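MGS-M5 (Unidentified, PDB 4Q3N) probably catalyses the NAD-dependent interconversion of L-lactate and pyruvate as a Rossmann-fold L-lactate dehydrogenase. Local coordinates at residues 120-124 / 173-177; 124-128 / 305-309; 127-132 / 267-271; 142-147 / 254-258. All blocks are in the same frame, centred on the assembly; numbering follows the deposited sequence. Where two conformers were deposited one is given.

Overall arrangement
All four contacts join the NAD-binding part of the chain, or its end, to the C-terminal part. Contacts 1, 2 and 3 share helix 123-134, met in turn by the loop 173-177, helix 292-311 and the start of strand 270-278. Contacts 2 and 4 are buried. Contacts 1 and 3 are only partly so. Contact 4 is mainly backbone, a short antiparallel bridge near the chain's centre. Contact 2 is largely apolar, and contact 3 is aromatic with a polar rim. Contact 1 is the most polar, with a carboxylate, an imidazole and waters. Asp124 and Ser256 tie contact 1 to contact 4. Tyr128 serves both contact 2 and contact 3.

Contact 1. Residues 120-124 / 173-177; sequences SNPVD and LGEHG. With ACT (acetate ion), chain J.
His176 lies across Val123 and Asp124, with its ring beside Asn121. With chi1 at 170°, the ring trails opposite the backbone N, and its CD2 edge comes to the Asn121 amide. His176 CB packs on Val123 CG1 at 3.7 Å. The same methyl lies oblique to the ring and also touches CD2. Further out, His176 CD2 meets Asn121 ND2 at 3.4 Å, edge on, with the amide and ring planes only 26° apart. At the tip, His176 NE2 donates to acetate OXT at 3.0 Å. The acetate probably comes from the crystallisation liquor. His176 ND1 is bound by Asp149. This His-Asp pair in the sequence GEHG is consistent with the pair that serves proton transfer in lactate and malate dehydrogenases. The facing segment holds a cis peptide bond before Pro122, just ahead of helix 123-134.

The backbone is gripped by Asp124. His176 N donates to Asp124 OD2 (2.8 Å, 162°), on the lone pair syn to the other oxygen. Asp124 OD1 binds Ser256 OG in one of the two conformers of that serine. Water 2 donates to both Asp124 OD1 and Gly174 O. Replacing Asp124 by an alanine takes away the carboxylate that holds His176 N and Ser256 OG, which would probably leave both without that mate and let the turn carrying the imidazole shift. Water 1 joins the backbones a second time, donating to His176 O and accepting from Val123 N. Gly174 has a positive phi, where a side chain would press on the preceding carbonyl.

Contact 2. Residues 124-128 / 305-309; sequences DVLAY and LRKNL
Leu309 CD1 lies over one face of the Tyr128 ring, somewhat off its centre. It is 3.7 Å from the centroid of the Tyr128 ring and 15° off the normal, a CH-pi contact. Leu309 CD2 meets Tyr128 CD1 at 3.6 Å. Tyr128 extends its ring toward Leu309 with CG anti to the backbone N (chi1 -174°). Next to this, Leu305 CD2 fills in against Asp124 CB at 3.8 Å.

The margin is looser. Partly exposed Asn308 only grazes Val125, its ND2 4.0 Å from Val125 CG1. Leu305 CD2 touches the same methyl. Both contacts are tentative, since this valine has two conformers. Arg306 starts by pointing away, but bends back. Its NH1 bond to Tyr128 OH is weak, at 3.4 Å. Its head is held firmly by Gln268 O, Asp310 and the Tyr314 carboxylate. With a serine in place of Tyr128, a gap would probably open beneath Leu309 CD1, and Arg306 NH1 would lose its weak hydroxyl partner.

The axes of segments 124-128 and 305-309 pass 10.2 Å apart and cross at -54°. The C-terminal helix 292-311 thus packs against helix 123-134 of the Rossmann domain, the two-domain build of the lactate/malate dehydrogenases.

Contact 3. Residues 127-132 / 267-271; sequences AYVAWK and DQVYI
Tyr128 and Tyr270 mark the closest backbone approach, with their CA atoms 5.5 Å apart, where helix 123-134 passes the beginning of strand 270-278. The Tyr270 ring lies along the helix and has the largest share of the contact. One ortho carbon, Tyr270 CD2, touches Ala127 CB at 3.8 Å. The other, Tyr270 CD1, comes to Tyr128 CA at 3.6 Å. Ala127 O lies over one face of this ring. Farther along, Tyr270 CE1 packs on Trp131 CB at 3.6 Å. Tyr270 OH also rests near Trp131 CB, but its hydrogen bond goes to Val141 O. The Trp131 and Tyr270 rings meet obliquely, with planes 48° apart.

Gln268 closes the other end. It is the centre of an inverse gamma turn, and its side chain bends at chi2. Its amide lies 76° from the plane of the Tyr128 ring. Gln268 NE2 makes a weak bond to Tyr128 OH (3.1 Å, 127°). The same Gln268 NE2 lies at the edge of Trp131, 3.9 Å from CZ3. Gln268 O comes within 3.5 Å of Tyr128 CE2, but Arg306 NH1 is the donor it binds. Trp131 in turn sets its edge against the face of Tyr128, so the two helix rings brace each other.

Leu258 of strand 251-258 touches Tyr128, Trp131 and Tyr270. Val269 and Ile271 turn to helix 292-311, while Val129 and Ala130 pack on helix 89-109.

Contact 4. Residues 142-147 / 254-258; sequences IGSGTS and PISVL
Ile142 and Ile255 both hold CG1 between the backbone N and the carbonyl carbon, with chi1 57° and 45°. On Ile142 this leaves CG2 anti to the carbonyl carbon, where it packs on Ile255 CD1 at 3.9 Å. Val257 CG1 lies a little farther off.

Beside them the backbones pair. Gly143 and Ser256 form a single antiparallel hydrogen-bonded pair. Gly143 N donates to Ser256 O in a nearly straight bond (3.1 Å, 170°), slightly tilted from the carbonyl plane. Ser256 N returns a bond to Gly143 O at 2.9 Å. This one is more bent, and the donor stands above the carbonyl plane. A CB on Gly143 would run into Ser256 CB. One on Gly145 would strike Ser256 N. Gly143 thus lets the strands come this near, and Gly145 lets the turn lie against Ser256. In one of its two conformers, Ser256 OG is hydrogen-bonded to Asp124 OD1.

The chain then turns. Ser144 to Ser147 is a type II' turn, with Gly145 at positive phi. Ser144 O takes two donors from one residue, Ser147 OG at 2.7 Å and Ser147 N at 3.1 Å. These bonds fix the hydroxyl of Ser147. Its CB faces Pro254 O at 3.2 Å. Thr146 OG1 rests on Pro254 CB at 3.8 Å and is bonded to Ile172 O.

Strand 141-143 is the edge of the parallel Rossmann sheet, and strand 251-258 the edge of the antiparallel sheet of the C-terminal part. Their bridge is a joint between the two domains of this dehydrogenase fold, just before helix 147-161.

Contact 1. Residues 120-124 / 173-177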
loop_
_atom_site.group_PDB
_atom_site.type_symbol
_atom_site.label_atom_id
_atom_site.label_comp_id
_atom_site.label_asym_id
_atom_site.label_seq_id
_atom_site.Cartn_x
_atom_site.Cartn_y
_atom_site.Cartn_z
ATOM N N SER A 120 -1.263 -17.261 -22.163
ATOM C CA SER A 120 -0.733 -17.548 -23.499
ATOM C C SER A 120 -1.766 -17.243 -24.572
ATOM O O SER A 120 -2.915 -17.541 -24.361
ATOM C CB SER A 120 -0.333 -19.022 -23.600
ATOM O OG SER A 120 0.584 -19.384 -22.593
ATOM N N ASN A 121 -1.360 -16.733 -25.734
ATOM C CA ASN A 121 -2.296 -16.492 -26.826
ATOM C C ASN A 121 -2.273 -17.596 -27.847
ATOM O O ASN A 121 -1.217 -18.128 -28.109
ATOM C CB ASN A 121 -1.984 -15.167 -27.528
ATOM C CG ASN A 121 -2.429 -13.974 -26.698
ATOM O OD1 ASN A 121 -1.677 -13.020 -26.503
ATOM N ND2 ASN A 121 -3.651 -14.043 -26.186
ATOM N N PRO A 122 -3.441 -17.912 -28.460
ATOM C CA PRO A 122 -4.747 -17.241 -28.262
ATOM C C PRO A 122 -5.426 -17.744 -26.988
ATOM O O PRO A 122 -5.693 -18.944 -26.819
ATOM C CB PRO A 122 -5.540 -17.620 -29.537
ATOM C CG PRO A 122 -4.929 -18.877 -29.983
ATOM C CD PRO A 122 -3.480 -18.862 -29.595
ATOM N N VAL A 123 -5.651 -16.827 -26.076
ATOM C CA VAL A 123 -5.922 -17.193 -24.710
ATOM C C VAL A 123 -7.269 -17.937 -24.547
ATOM O O VAL A 123 -7.379 -18.842 -23.735
ATOM C CB VAL A 123 -5.865 -15.926 -23.803
ATOM C CG1 VAL A 123 -6.944 -14.888 -24.223
ATOM C CG2 VAL A 123 -6.037 -16.303 -22.301
ATOM N N ASP A 124 -8.286 -17.588 -25.329
ATOM C CA ASP A 124 -9.585 -18.245 -25.137
ATOM C C ASP A 124 -9.495 -19.696 -25.548
ATOM O O ASP A 124 -9.987 -20.568 -24.842
ATOM C CB ASP A 124 -10.697 -17.526 -25.912
ATOM C CG ASP A 124 -10.818 -16.061 -25.495
ATOM O OD1 ASP A 124 -11.110 -15.809 -24.304
ATOM O OD2 ASP A 124 -10.555 -15.172 -26.337
ATOM N N LEU A 173 -16.061 -7.607 -24.295
ATOM C CA LEU A 173 -16.472 -9.002 -24.227
ATOM C C LEU A 173 -16.040 -9.777 -25.453
ATOM O O LEU A 173 -15.752 -9.196 -26.530
ATOM C CB LEU A 173 -18.002 -9.145 -24.097
ATOM C CG LEU A 173 -18.538 -8.357 -22.867
ATOM C CD1 LEU A 173 -20.044 -8.460 -22.823
ATOM C CD2 LEU A 173 -17.927 -8.895 -21.603
ATOM N N GLY A 174 -16.125 -11.101 -25.326
ATOM C CA GLY A 174 -15.918 -11.959 -26.494
ATOM C C GLY A 174 -14.491 -12.466 -26.598
ATOM O O GLY A 174 -13.770 -12.603 -25.585
ATOM N N GLU A 175 -14.081 -12.772 -27.833
ATOM C CA GLU A 175 -12.733 -13.255 -28.103
ATOM C C GLU A 175 -11.725 -12.160 -27.781
ATOM O O GLU A 175 -11.934 -11.020 -28.156
ATOM C CB GLU A 175 -12.630 -13.651 -29.572
ATOM C CG GLU A 175 -11.238 -14.026 -30.000
ATOM C CD GLU A 175 -11.084 -14.017 -31.532
ATOM O OE1 GLU A 175 -11.769 -13.232 -32.233
ATOM O OE2 GLU A 175 -10.281 -14.832 -32.032
ATOM N N HIS A 176 -10.648 -12.474 -27.072
ATOM C CA HIS A 176 -9.525 -11.531 -26.946
ATOM C C HIS A 176 -8.799 -11.538 -28.318
ATOM O O HIS A 176 -7.898 -12.322 -28.539
ATOM C CB HIS A 176 -8.600 -11.953 -25.804
ATOM C CG HIS A 176 -7.294 -11.212 -25.726
ATOM N ND1 HIS A 176 -7.206 -9.868 -25.431
ATOM C CD2 HIS A 176 -6.011 -11.654 -25.822
ATOM C CE1 HIS A 176 -5.936 -9.506 -25.382
ATOM N NE2 HIS A 176 -5.188 -10.572 -25.621
ATOM N N GLY A 177 -9.208 -10.665 -29.228
ATOM C CA GLY A 177 -8.753 -10.750 -30.637
ATOM C C GLY A 177 -9.741 -9.942 -31.449
ATOM O O GLY A 177 -10.521 -9.147 -30.867
HETATM C C ACT J . -1.262 -9.827 -24.430
HETATM O O ACT J . -1.456 -8.718 -23.888
HETATM O OXT ACT J . -2.277 -10.440 -24.927
HETATM C CH3 ACT J . 0.166 -10.326 -24.486
HETATM O O HOH W 1 -5.833 -14.180 -27.781
HETATM O O HOH W 2 -11.537 -13.211 -23.975
#

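Contact 2. Residues 124-128 / 305-309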
loop_
_atom_site.group_PDB
_atom_site.type_symbol
_atom_site.label_atom_id
_atom_site.label_comp_id
_atom_site.label_asym_id
_atom_site.label_seq_id
_atom_site.Cartn_x
_atom_site.Cartn_y
_atom_site.Cartn_z
ATOM N N ASP A 124 -8.286 -17.588 -25.329
ATOM C CA ASP A 124 -9.585 -18.245 -25.137
ATOM C C ASP A 124 -9.495 -19.696 -25.548
ATOM O O ASP A 124 -9.987 -20.568 -24.842
ATOM C CB ASP A 124 -10.697 -17.526 -25.912
ATOM C CG ASP A 124 -10.818 -16.061 -25.495
ATOM O OD1 ASP A 124 -11.110 -15.809 -24.304
ATOM O OD2 ASP A 124 -10.555 -15.172 -26.337
ATOM N N VAL A 125 -8.836 -19.984 -26.675
ATOM C CA VAL A 125 -8.785 -21.376 -27.113
ATOM C C VAL A 125 -7.854 -22.150 -26.179
ATOM O O VAL A 125 -8.186 -23.261 -25.781
ATOM C CB VAL A 125 -8.346 -21.541 -28.605
ATOM C CG1 VAL A 125 -9.118 -20.579 -29.531
ATOM C CG2 VAL A 125 -6.862 -21.395 -28.767
ATOM N N LEU A 126 -6.752 -21.541 -25.746
ATOM C CA LEU A 126 -5.775 -22.256 -24.936
ATOM C C LEU A 126 -6.282 -22.486 -23.513
ATOM O O LEU A 126 -5.941 -23.494 -22.889
ATOM C CB LEU A 126 -4.426 -21.509 -24.934
ATOM C CG LEU A 126 -3.725 -21.537 -26.310
ATOM C CD1 LEU A 126 -2.398 -20.811 -26.216
ATOM C CD2 LEU A 126 -3.563 -22.985 -26.905
ATOM N N ALA A 127 -7.149 -21.601 -23.035
ATOM C CA ALA A 127 -7.815 -21.839 -21.746
ATOM C C ALA A 127 -8.738 -23.052 -21.821
ATOM O O ALA A 127 -8.803 -23.895 -20.884
ATOM C CB ALA A 127 -8.604 -20.564 -21.288
ATOM N N TYR A 128 -9.440 -23.189 -22.928
ATOM C CA TYR A 128 -10.284 -24.372 -23.117
ATOM C C TYR A 128 -9.397 -25.627 -23.144
ATOM O O TYR A 128 -9.729 -26.683 -22.557
ATOM C CB TYR A 128 -11.105 -24.249 -24.426
ATOM C CG TYR A 128 -12.117 -25.358 -24.662
ATOM C CD1 TYR A 128 -11.742 -26.548 -25.262
ATOM C CD2 TYR A 128 -13.449 -25.198 -24.290
ATOM C CE1 TYR A 128 -12.659 -27.574 -25.473
ATOM C CE2 TYR A 128 -14.373 -26.196 -24.506
ATOM C CZ TYR A 128 -13.969 -27.388 -25.096
ATOM O OH TYR A 128 -14.887 -28.380 -25.310
ATOM N N LEU A 305 -14.447 -19.070 -32.130
ATOM C CA LEU A 305 -13.663 -19.882 -31.213
ATOM C C LEU A 305 -14.052 -21.338 -31.290
ATOM O O LEU A 305 -13.188 -22.247 -31.280
ATOM C CB LEU A 305 -13.823 -19.363 -29.773
ATOM C CG LEU A 305 -13.317 -17.936 -29.519
ATOM C CD1 LEU A 305 -13.844 -17.369 -28.162
ATOM C CD2 LEU A 305 -11.776 -17.916 -29.547
ATOM N N ARG A 306 -15.342 -21.596 -31.427
ATOM C CA ARG A 306 -15.764 -22.984 -31.547
ATOM C C ARG A 306 -15.186 -23.601 -32.848
ATOM O O ARG A 306 -14.793 -24.781 -32.883
ATOM C CB ARG A 306 -17.295 -23.100 -31.511
ATOM C CG ARG A 306 -17.786 -24.530 -31.315
ATOM C CD ARG A 306 -17.157 -25.124 -30.040
ATOM N NE ARG A 306 -16.233 -26.187 -30.393
ATOM C CZ ARG A 306 -15.754 -27.106 -29.559
ATOM N NH1 ARG A 306 -16.091 -27.095 -28.264
ATOM N NH2 ARG A 306 -14.953 -28.061 -30.035
ATOM N N LYS A 307 -15.113 -22.811 -33.912
ATOM C CA LYS A 307 -14.567 -23.355 -35.179
ATOM C C LYS A 307 -13.062 -23.652 -35.024
ATOM O O LYS A 307 -12.557 -24.681 -35.515
ATOM C CB LYS A 307 -14.806 -22.369 -36.330
ATOM C CG LYS A 307 -14.216 -22.798 -37.701
ATOM C CD LYS A 307 -14.830 -24.111 -38.171
ATOM C CE LYS A 307 -14.561 -24.341 -39.654
ATOM N NZ LYS A 307 -13.106 -24.168 -39.972
ATOM N N ASN A 308 -12.353 -22.722 -34.373
ATOM C CA ASN A 308 -10.955 -22.925 -34.014
ATOM C C ASN A 308 -10.786 -24.242 -33.249
ATOM O O ASN A 308 -9.989 -25.077 -33.626
ATOM C CB ASN A 308 -10.424 -21.768 -33.156
ATOM C CG ASN A 308 -10.191 -20.479 -33.945
ATOM O OD1 ASN A 308 -10.084 -20.478 -35.170
ATOM N ND2 ASN A 308 -10.128 -19.372 -33.231
ATOM N N LEU A 309 -11.568 -24.440 -32.188
ATOM C CA LEU A 309 -11.489 -25.660 -31.376
ATOM C C LEU A 309 -11.820 -26.910 -32.182
ATOM O O LEU A 309 -11.139 -27.917 -32.041
ATOM C CB LEU A 309 -12.411 -25.566 -30.125
ATOM C CG LEU A 309 -11.985 -24.587 -29.026
ATOM C CD1 LEU A 309 -13.090 -24.354 -27.941
ATOM C CD2 LEU A 309 -10.652 -24.973 -28.354
#

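Contact 3. Residues 127-132 / 267-271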
loop_
_atom_site.group_PDB
_atom_site.type_symbol
_atom_site.label_atom_id
_atom_site.label_comp_id
_atom_site.label_asym_id
_atom_site.label_seq_id
_atom_site.Cartn_x
_atom_site.Cartn_y
_atom_site.Cartn_z
ATOM N N ALA A 127 -7.149 -21.601 -23.035
ATOM C CA ALA A 127 -7.815 -21.839 -21.746
ATOM C C ALA A 127 -8.738 -23.052 -21.821
ATOM O O ALA A 127 -8.803 -23.895 -20.884
ATOM C CB ALA A 127 -8.604 -20.564 -21.288
ATOM N N TYR A 128 -9.440 -23.189 -22.928
ATOM C CA TYR A 128 -10.284 -24.372 -23.117
ATOM C C TYR A 128 -9.397 -25.627 -23.144
ATOM O O TYR A 128 -9.729 -26.683 -22.557
ATOM C CB TYR A 128 -11.105 -24.249 -24.426
ATOM C CG TYR A 128 -12.117 -25.358 -24.662
ATOM C CD1 TYR A 128 -11.742 -26.548 -25.262
ATOM C CD2 TYR A 128 -13.449 -25.198 -24.290
ATOM C CE1 TYR A 128 -12.659 -27.574 -25.473
ATOM C CE2 TYR A 128 -14.373 -26.196 -24.506
ATOM C CZ TYR A 128 -13.969 -27.388 -25.096
ATOM O OH TYR A 128 -14.887 -28.380 -25.310
ATOM N N VAL A 129 -8.286 -25.528 -23.871
ATOM C CA VAL A 129 -7.379 -26.665 -23.978
ATOM C C VAL A 129 -6.869 -27.036 -22.590
ATOM O O VAL A 129 -6.897 -28.199 -22.202
ATOM C CB VAL A 129 -6.212 -26.379 -24.925
ATOM C CG1 VAL A 129 -5.110 -27.481 -24.804
ATOM C CG2 VAL A 129 -6.763 -26.322 -26.386
ATOM N N ALA A 130 -6.422 -26.038 -21.838
ATOM C CA ALA A 130 -5.906 -26.289 -20.499
ATOM C C ALA A 130 -7.008 -26.903 -19.634
ATOM O O ALA A 130 -6.764 -27.825 -18.854
ATOM C CB ALA A 130 -5.380 -24.991 -19.874
ATOM N N TRP A 131 -8.230 -26.418 -19.802
ATOM C CA TRP A 131 -9.332 -26.955 -19.007
ATOM C C TRP A 131 -9.505 -28.457 -19.282
ATOM O O TRP A 131 -9.497 -29.294 -18.356
ATOM C CB TRP A 131 -10.641 -26.183 -19.274
ATOM C CG TRP A 131 -11.844 -26.925 -18.742
ATOM C CD1 TRP A 131 -12.014 -27.399 -17.460
ATOM C CD2 TRP A 131 -13.027 -27.298 -19.465
ATOM N NE1 TRP A 131 -13.228 -28.038 -17.352
ATOM C CE2 TRP A 131 -13.860 -28.011 -18.567
ATOM C CE3 TRP A 131 -13.466 -27.103 -20.781
ATOM C CZ2 TRP A 131 -15.103 -28.543 -18.952
ATOM C CZ3 TRP A 131 -14.689 -27.617 -21.156
ATOM C CH2 TRP A 131 -15.503 -28.337 -20.243
ATOM N N LYS A 132 -9.624 -28.808 -20.562
ATOM C CA LYS A 132 -9.810 -30.196 -20.955
ATOM C C LYS A 132 -8.643 -31.078 -20.539
ATOM O O LYS A 132 -8.843 -32.184 -20.099
ATOM C CB LYS A 132 -10.019 -30.301 -22.471
ATOM C CG LYS A 132 -11.296 -29.642 -22.935
ATOM C CD LYS A 132 -12.464 -30.192 -22.136
ATOM C CE LYS A 132 -13.291 -31.151 -22.946
ATOM N NZ LYS A 132 -14.270 -30.402 -23.771
ATOM N N ASP A 267 -22.135 -23.096 -25.979
ATOM C CA ASP A 267 -21.889 -23.468 -24.593
ATOM C C ASP A 267 -20.444 -23.920 -24.383
ATOM O O ASP A 267 -19.822 -23.592 -23.370
ATOM C CB ASP A 267 -22.860 -24.575 -24.184
ATOM C CG ASP A 267 -24.272 -24.057 -23.973
ATOM O OD1 ASP A 267 -24.508 -22.845 -24.160
ATOM O OD2 ASP A 267 -25.147 -24.863 -23.610
ATOM N N GLN A 268 -19.907 -24.668 -25.346
ATOM C CA GLN A 268 -18.588 -25.269 -25.154
ATOM C C GLN A 268 -17.456 -24.431 -25.772
ATOM O O GLN A 268 -16.773 -24.856 -26.719
ATOM C CB GLN A 268 -18.600 -26.696 -25.703
ATOM C CG GLN A 268 -19.426 -27.628 -24.822
ATOM C CD GLN A 268 -18.681 -27.990 -23.537
ATOM O OE1 GLN A 268 -19.183 -27.777 -22.436
ATOM N NE2 GLN A 268 -17.475 -28.568 -23.686
ATOM N N VAL A 269 -17.293 -23.225 -25.237
ATOM C CA VAL A 269 -16.171 -22.349 -25.520
ATOM C C VAL A 269 -15.789 -21.600 -24.287
ATOM O O VAL A 269 -16.658 -21.292 -23.449
ATOM C CB VAL A 269 -16.461 -21.279 -26.586
ATOM C CG1 VAL A 269 -16.599 -21.894 -27.957
ATOM C CG2 VAL A 269 -17.717 -20.477 -26.233
ATOM N N TYR A 270 -14.498 -21.289 -24.164
ATOM C CA TYR A 270 -14.045 -20.314 -23.200
ATOM C C TYR A 270 -14.123 -19.018 -23.943
ATOM O O TYR A 270 -13.759 -18.963 -25.142
ATOM C CB TYR A 270 -12.627 -20.599 -22.723
ATOM C CG TYR A 270 -12.578 -21.359 -21.403
ATOM C CD1 TYR A 270 -12.901 -22.727 -21.354
ATOM C CD2 TYR A 270 -12.212 -20.714 -20.212
ATOM C CE1 TYR A 270 -12.841 -23.441 -20.154
ATOM C CE2 TYR A 270 -12.127 -21.431 -18.995
ATOM C CZ TYR A 270 -12.461 -22.780 -18.980
ATOM O OH TYR A 270 -12.405 -23.492 -17.803
ATOM N N ILE A 271 -14.620 -17.982 -23.275
ATOM C CA ILE A 271 -14.806 -16.692 -23.936
ATOM C C ILE A 271 -14.845 -15.574 -22.884
ATOM O O ILE A 271 -15.124 -15.840 -21.722
ATOM C CB ILE A 271 -16.111 -16.740 -24.802
ATOM C CG1 ILE A 271 -16.213 -15.562 -25.773
ATOM C CG2 ILE A 271 -17.336 -16.934 -23.902
ATOM C CD1 ILE A 271 -17.398 -15.764 -26.775
#

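Contact 4. Residues 142-147 / 254-258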
loop_
_atom_site.group_PDB
_atom_site.type_symbol
_atom_site.label_atom_id
_atom_site.label_comp_id
_atom_site.label_asym_id
_atom_site.label_seq_id
_atom_site.Cartn_x
_atom_site.Cartn_y
_atom_site.Cartn_z
ATOM N N ILE A 142 -9.125 -20.691 -15.748
ATOM C CA ILE A 142 -9.544 -19.489 -16.421
ATOM C C ILE A 142 -8.456 -18.981 -17.334
ATOM O O ILE A 142 -7.276 -19.387 -17.240
ATOM C CB ILE A 142 -9.911 -18.355 -15.374
ATOM C CG1 ILE A 142 -8.721 -18.070 -14.462
ATOM C CG2 ILE A 142 -11.099 -18.794 -14.554
ATOM C CD1 ILE A 142 -8.943 -16.881 -13.496
ATOM N N GLY A 143 -8.831 -18.042 -18.196
ATOM C CA GLY A 143 -7.829 -17.322 -18.978
ATOM C C GLY A 143 -7.942 -15.819 -18.694
ATOM O O GLY A 143 -8.947 -15.362 -18.181
ATOM N N SER A 144 -6.931 -15.045 -19.076
ATOM C CA SER A 144 -6.975 -13.614 -18.818
ATOM C C SER A 144 -8.000 -12.884 -19.724
ATOM O O SER A 144 -8.400 -11.746 -19.409
ATOM C CB SER A 144 -5.588 -12.991 -18.974
ATOM O OG SER A 144 -4.997 -13.304 -20.210
ATOM N N GLY A 145 -8.403 -13.523 -20.822
ATOM C CA GLY A 145 -9.522 -13.030 -21.620
ATOM C C GLY A 145 -9.418 -11.552 -21.967
ATOM O O GLY A 145 -8.375 -11.069 -22.409
ATOM N N THR A 146 -10.502 -10.822 -21.775
ATOM C CA THR A 146 -10.546 -9.421 -22.206
ATOM C C THR A 146 -10.330 -8.468 -21.006
ATOM O O THR A 146 -10.735 -7.300 -21.027
ATOM C CB THR A 146 -11.895 -9.123 -22.884
ATOM O OG1 THR A 146 -12.934 -9.645 -22.056
ATOM C CG2 THR A 146 -11.995 -9.822 -24.299
ATOM N N SER A 147 -9.700 -8.961 -19.942
ATOM C CA SER A 147 -9.444 -8.074 -18.786
ATOM C C SER A 147 -8.564 -6.883 -19.199
ATOM O O SER A 147 -8.841 -5.747 -18.855
ATOM C CB SER A 147 -8.772 -8.871 -17.644
ATOM O OG SER A 147 -7.582 -9.510 -18.163
ATOM N N PRO A 254 -13.763 -9.208 -16.242
ATOM C CA PRO A 254 -13.997 -9.916 -17.497
ATOM C C PRO A 254 -12.787 -10.787 -17.746
ATOM O O PRO A 254 -11.663 -10.282 -17.756
ATOM C CB PRO A 254 -14.148 -8.798 -18.521
ATOM C CG PRO A 254 -13.329 -7.632 -17.941
ATOM C CD PRO A 254 -13.438 -7.782 -16.428
ATOM N N ILE A 255 -13.015 -12.097 -17.852
ATOM C CA ILE A 255 -11.937 -13.072 -18.054
ATOM C C ILE A 255 -12.456 -14.141 -18.973
ATOM O O ILE A 255 -13.664 -14.186 -19.232
ATOM C CB ILE A 255 -11.494 -13.721 -16.723
ATOM C CG1 ILE A 255 -12.722 -14.127 -15.893
ATOM C CG2 ILE A 255 -10.745 -12.711 -15.875
ATOM C CD1 ILE A 255 -12.403 -15.142 -14.801
ATOM N N SER A 256 -11.554 -14.991 -19.481
ATOM C CA SER A 256 -11.934 -16.167 -20.245
ATOM C C SER A 256 -12.549 -17.225 -19.339
ATOM O O SER A 256 -11.873 -17.734 -18.450
ATOM C CB SER A 256 -10.731 -16.785 -20.979
ATOM O OG SER A 256 -10.130 -15.898 -21.901
ATOM N N VAL A 257 -13.810 -17.577 -19.593
ATOM C CA VAL A 257 -14.510 -18.595 -18.787
ATOM C C VAL A 257 -15.356 -19.439 -19.692
ATOM O O VAL A 257 -15.704 -19.018 -20.818
ATOM C CB VAL A 257 -15.431 -17.960 -17.712
ATOM C CG1 VAL A 257 -14.601 -17.412 -16.578
ATOM C CG2 VAL A 257 -16.309 -16.852 -18.346
ATOM N N LEU A 258 -15.715 -20.623 -19.208
ATOM C CA LEU A 258 -16.520 -21.534 -20.003
ATOM C C LEU A 258 -17.961 -21.027 -20.000
ATOM O O LEU A 258 -18.603 -21.008 -18.931
ATOM C CB LEU A 258 -16.462 -22.951 -19.445
ATOM C CG LEU A 258 -17.233 -23.999 -20.269
ATOM C CD1 LEU A 258 -16.490 -24.294 -21.644
ATOM C CD2 LEU A 258 -17.470 -25.308 -19.485
#